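Putative ABC-transporter ATP-binding protein (Alicyclobacillus acidocaldarius, PDB 1Z47) probably binds and hydrolyses ATP as the nucleotide-binding subunit of an ABC-type sulfate importer. Local coordinates at residues B[252-257]-B[261-266]; B[317-322]-B[343-348]. All blocks are in the same frame, centred on the assembly; numbering follows the deposited sequence.

Contact 1 (B[252-257]-B[261-266])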
# COMPACT_ATOMS: atom_id res chain seq x y z
N TRP B 252 6.83 18.72 12.36
CA TRP B 252 7.43 19.07 13.64
C TRP B 252 6.93 20.39 14.14
O TRP B 252 6.48 21.23 13.37
CB TRP B 252 8.95 19.18 13.54
CG TRP B 252 9.60 18.10 12.80
CD1 TRP B 252 10.04 18.16 11.52
CD2 TRP B 252 9.93 16.80 13.29
NE1 TRP B 252 10.64 16.97 11.18
CE2 TRP B 252 10.58 16.12 12.25
CE3 TRP B 252 9.73 16.14 14.51
CZ2 TRP B 252 11.04 14.81 12.38
CZ3 TRP B 252 10.19 14.83 14.64
CH2 TRP B 252 10.83 14.18 13.58
N THR B 253 7.05 20.59 15.45
CA THR B 253 6.60 21.82 16.06
C THR B 253 7.79 22.77 16.17
O THR B 253 8.93 22.35 16.37
CB THR B 253 6.04 21.56 17.49
OG1 THR B 253 4.99 20.59 17.41
CG2 THR B 253 5.49 22.85 18.12
N ARG B 254 7.51 24.04 16.00
CA ARG B 254 8.53 25.08 16.15
C ARG B 254 7.79 26.25 16.75
O ARG B 254 6.59 26.40 16.55
CB ARG B 254 9.15 25.51 14.79
CG ARG B 254 10.07 24.50 14.13
CD ARG B 254 11.35 24.25 14.86
NE ARG B 254 12.23 23.35 14.11
CZ ARG B 254 12.24 22.01 14.23
NH1 ARG B 254 11.42 21.39 15.06
NH2 ARG B 254 13.11 21.30 13.53
N ALA B 255 8.51 27.06 17.53
CA ALA B 255 7.90 28.24 18.14
C ALA B 255 8.36 29.42 17.29
O ALA B 255 9.51 29.46 16.86
CB ALA B 255 8.38 28.42 19.60
N VAL B 256 7.47 30.37 17.06
CA VAL B 256 7.83 31.53 16.25
C VAL B 256 8.58 32.59 17.07
O VAL B 256 8.15 32.93 18.17
CB VAL B 256 6.56 32.17 15.69
CG1 VAL B 256 6.92 33.39 14.88
CG2 VAL B 256 5.78 31.15 14.89
N GLN B 257 9.70 33.08 16.55
CA GLN B 257 10.45 34.15 17.22
C GLN B 257 11.06 35.01 16.11
O GLN B 257 11.62 34.47 15.14
CB GLN B 257 11.52 33.57 18.15
CG GLN B 257 12.04 34.57 19.19
CD GLN B 257 12.93 33.90 20.24
OE1 GLN B 257 13.29 32.74 20.10
NE2 GLN B 257 13.30 34.64 21.28
N ILE B 261 10.84 30.63 11.98
CA ILE B 261 11.13 29.44 12.74
C ILE B 261 12.44 28.90 12.18
O ILE B 261 12.80 29.20 11.04
CB ILE B 261 10.02 28.36 12.62
CG1 ILE B 261 9.74 28.04 11.15
CG2 ILE B 261 8.77 28.85 13.34
CD1 ILE B 261 8.83 26.80 10.97
N GLU B 262 13.17 28.15 12.99
CA GLU B 262 14.46 27.60 12.58
C GLU B 262 14.34 26.13 12.18
O GLU B 262 14.05 25.28 13.01
CB GLU B 262 15.47 27.74 13.71
CG GLU B 262 14.97 28.56 14.91
CD GLU B 262 14.02 27.78 15.84
OE1 GLU B 262 12.90 27.41 15.42
OE2 GLU B 262 14.42 27.54 17.01
N VAL B 263 14.60 25.86 10.90
CA VAL B 263 14.53 24.50 10.38
C VAL B 263 15.85 24.16 9.69
O VAL B 263 16.19 24.73 8.65
CB VAL B 263 13.34 24.36 9.39
CG1 VAL B 263 13.19 22.94 8.94
CG2 VAL B 263 12.05 24.85 10.04
N ALA B 264 16.61 23.25 10.29
CA ALA B 264 17.89 22.80 9.74
C ALA B 264 18.85 23.93 9.38
O ALA B 264 19.36 23.99 8.25
CB ALA B 264 17.63 21.92 8.51
N GLY B 265 19.13 24.82 10.32
CA GLY B 265 20.03 25.92 10.04
C GLY B 265 19.47 26.88 9.00
O GLY B 265 20.21 27.52 8.26
N ALA B 266 18.15 26.98 8.93
CA ALA B 266 17.53 27.88 7.97
C ALA B 266 16.39 28.58 8.68
O ALA B 266 15.67 27.96 9.46
CB ALA B 266 17.01 27.10 6.78
O HOH W 1 16.00 22.10 12.55
O HOH W 2 11.33 26.23 17.85

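Contact 2 (B[317-322]-B[343-348])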
# COMPACT_ATOMS: atom_id res chain seq x y z
N ILE B 317 17.58 10.25 8.79
CA ILE B 317 18.65 10.95 9.52
C ILE B 317 18.16 11.51 10.86
O ILE B 317 16.98 11.87 11.01
CB ILE B 317 19.21 12.12 8.68
CG1 ILE B 317 18.08 13.10 8.37
CG2 ILE B 317 19.86 11.58 7.40
CD1 ILE B 317 18.50 14.35 7.63
N ARG B 318 19.06 11.57 11.84
CA ARG B 318 18.74 12.08 13.18
C ARG B 318 19.49 13.38 13.42
O ARG B 318 20.72 13.40 13.39
CB ARG B 318 19.17 11.09 14.25
CG ARG B 318 18.85 11.54 15.68
CD ARG B 318 19.58 10.65 16.68
NE ARG B 318 19.45 9.24 16.30
CZ ARG B 318 18.34 8.53 16.43
NH1 ARG B 318 18.31 7.26 16.04
NH2 ARG B 318 17.26 9.07 16.99
N THR B 319 18.74 14.44 13.66
CA THR B 319 19.34 15.74 13.93
C THR B 319 19.99 15.77 15.30
O THR B 319 19.86 14.82 16.09
CB THR B 319 18.29 16.84 13.92
OG1 THR B 319 17.40 16.66 15.04
CG2 THR B 319 17.51 16.80 12.66
N LYS B 320 20.68 16.86 15.58
CA LYS B 320 21.35 17.05 16.87
C LYS B 320 20.30 17.00 17.99
O LYS B 320 20.54 16.42 19.05
CB LYS B 320 22.06 18.41 16.87
CG LYS B 320 21.10 19.61 16.77
CD LYS B 320 20.29 19.57 15.48
CE LYS B 320 19.11 20.53 15.53
NZ LYS B 320 18.45 20.61 14.20
N ASP B 321 19.15 17.60 17.73
CA ASP B 321 18.03 17.67 18.67
C ASP B 321 17.25 16.34 18.78
O ASP B 321 16.26 16.25 19.50
CB ASP B 321 17.09 18.80 18.24
CG ASP B 321 15.91 18.98 19.19
OD1 ASP B 321 14.90 18.26 19.02
OD2 ASP B 321 16.00 19.83 20.11
N GLY B 322 17.68 15.31 18.06
CA GLY B 322 17.02 14.02 18.16
C GLY B 322 15.81 13.78 17.27
O GLY B 322 15.06 12.82 17.47
N VAL B 343 25.73 14.82 8.01
CA VAL B 343 25.20 15.60 6.90
C VAL B 343 24.53 16.93 7.23
O VAL B 343 24.11 17.17 8.37
CB VAL B 343 24.15 14.79 6.08
CG1 VAL B 343 24.82 13.61 5.40
CG2 VAL B 343 23.02 14.33 7.00
N HIS B 344 24.42 17.75 6.19
CA HIS B 344 23.80 19.06 6.21
C HIS B 344 22.49 18.89 5.47
O HIS B 344 22.45 18.18 4.46
CB HIS B 344 24.70 20.06 5.47
CG HIS B 344 24.00 21.32 5.04
ND1 HIS B 344 24.02 22.48 5.79
CD2 HIS B 344 23.29 21.61 3.93
CE1 HIS B 344 23.35 23.43 5.16
NE2 HIS B 344 22.89 22.93 4.03
N MET B 345 21.42 19.52 5.96
CA MET B 345 20.09 19.46 5.36
C MET B 345 19.74 20.74 4.63
O MET B 345 20.19 21.81 5.00
CB MET B 345 19.02 19.24 6.42
CG MET B 345 19.01 17.87 7.05
SD MET B 345 17.93 17.87 8.51
CE MET B 345 19.13 17.69 9.78
N ASN B 346 18.90 20.62 3.61
CA ASN B 346 18.48 21.75 2.82
C ASN B 346 16.99 21.65 2.50
O ASN B 346 16.60 21.05 1.49
CB ASN B 346 19.25 21.78 1.51
CG ASN B 346 19.17 23.11 0.81
OD1 ASN B 346 18.15 23.81 0.85
ND2 ASN B 346 20.25 23.47 0.14
N VAL B 347 16.16 22.24 3.36
CA VAL B 347 14.73 22.18 3.13
C VAL B 347 14.44 23.11 1.97
O VAL B 347 14.82 24.26 2.03
CB VAL B 347 13.97 22.62 4.41
CG1 VAL B 347 12.47 22.69 4.16
CG2 VAL B 347 14.28 21.65 5.52
N THR B 348 13.79 22.61 0.92
CA THR B 348 13.48 23.42 -0.26
C THR B 348 12.03 23.89 -0.40
O THR B 348 11.78 24.92 -1.02
CB THR B 348 13.88 22.68 -1.59
OG1 THR B 348 13.06 21.52 -1.77
CG2 THR B 348 15.35 22.27 -1.54

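Contact 1 (B[252-257]-B[261-266])
Arg254, on strand 250-255, crosses Ile261 and turns its NE to the Glu262 carbonyl, where the next strand, 260-262, leads into a tight turn of the C-terminal beta domain, assigned by family to the CysA regulatory region and probably OB-like. No backbone hydrogen bond joins 252-257 to 261-266, so the side chain of Arg254 makes the main link. Arg254 NE donates to Glu262 O at 2.9 Å, with an N-H...O angle of 148°; the oxygen lies at the edge of the guanidinium, near its plane, while the donor is tilted 27° from the carbonyl plane. With CG anti to the carbonyl carbon (chi1 -72°) and the chain bent at chi2, Arg254 CD and NE are brought to this oxygen. The aliphatic part is used as well. The backbone points Arg254 CB toward the other segment, 3.7 Å from Ile261 CG2, and the two side chains cross at about a right angle. The same Ile261 CG2 meets Val256 CG2 at 4.1 Å, so a beta-branched residue serves two neighbours here.

The guanidinium is held by further bonds. Arg254 NH1 reaches back to Thr253 O, 3.0 Å away, and forms a salt bridge with Glu323, its stronger charged partner. The Glu262 carboxylate stands nearly perpendicular to the guanidinium and makes no salt bridge with it. Strand 279-284 backs the apolar side, Val282 touching both Arg254 and Ile261. Two waters complete the junction: one connects Ala255 N to Glu262 OE1, and the other accepts from Arg254 NH2 and, at 2.6 Å, from Ala264 N.

Contact 2 (B[317-322]-B[343-348])
Met345 meets Ile317 and Thr319 on one face of the five-stranded antiparallel sheet of the C-terminal beta domain, where strands 312-319 and 342-347 are not neighbours: strand 301-308 runs between them. The sheet is strongly curled, for the short segments 317-319 and 343-347 cross at 89° with their axes 9.4 Å apart at closest approach. Side chains make the contact across the curl, with no hydrogen bond between the segments.

The apolar packing has two parts. Ile317 and Met345 reach toward each other tip to tip, Ile317 CD1 lying 3.6 Å from Met345 CG and 3.7 Å from Met345 SD. Ile317 holds CG1 between its backbone N and carbonyl carbon (chi1 59°), which sends CD1 to the methionine and leaves the other branch, Ile317 CG2, to touch Val343 CG2 at 4.2 Å. Branched Ile317 thus fills two places at once, while an unbranched, flexible methionine suits the longer reach. The thioether turns at chi3 (-111°); the Met345 and Thr319 side chains cross at about a right angle, and Met345 CE meets Thr319 CG2 at 3.4 Å, tighter than usual for two carbons. An alanine in place of Met345 would probably open a gap beside Ile317 CD1 and leave the Thr319 methyl without its partner.

Polar bonds surround the apolar cluster. Threonine suits its position because it faces both ways: its methyl joins the buried cluster, whereas Thr319 OG1 bonds to the backbone N of Glu323. A type I beta turn from Thr319 to Gly322 follows, reversing the chain toward strand 324-330, and it is closed by Gly322 N donating to Thr319 O at 3.0 Å.

Overall arrangement
All the touching residues of contact 2 are buried, whereas contact 1 is only partly so, with Glu262 and Ala255 exposed at its margin. Their chemistry follows: 317-322 and 343-348 meet through apolar side chains within one curled sheet, while 252-257 and 261-266 belong to different small sheets and are tied by an arginine, a carbonyl oxygen and waters, with some apolar packing at Ile261. The two contacts share no strand, yet their centres lie 12 Å apart and they touch directly. Ala264 CB packs on Met345 CB at 3.7 Å, and Val263 CG1 on Val347 CG2 at 3.8 Å. Glu323 joins them a second time, its carboxylate pairing with Arg254 and its backbone N with Thr319.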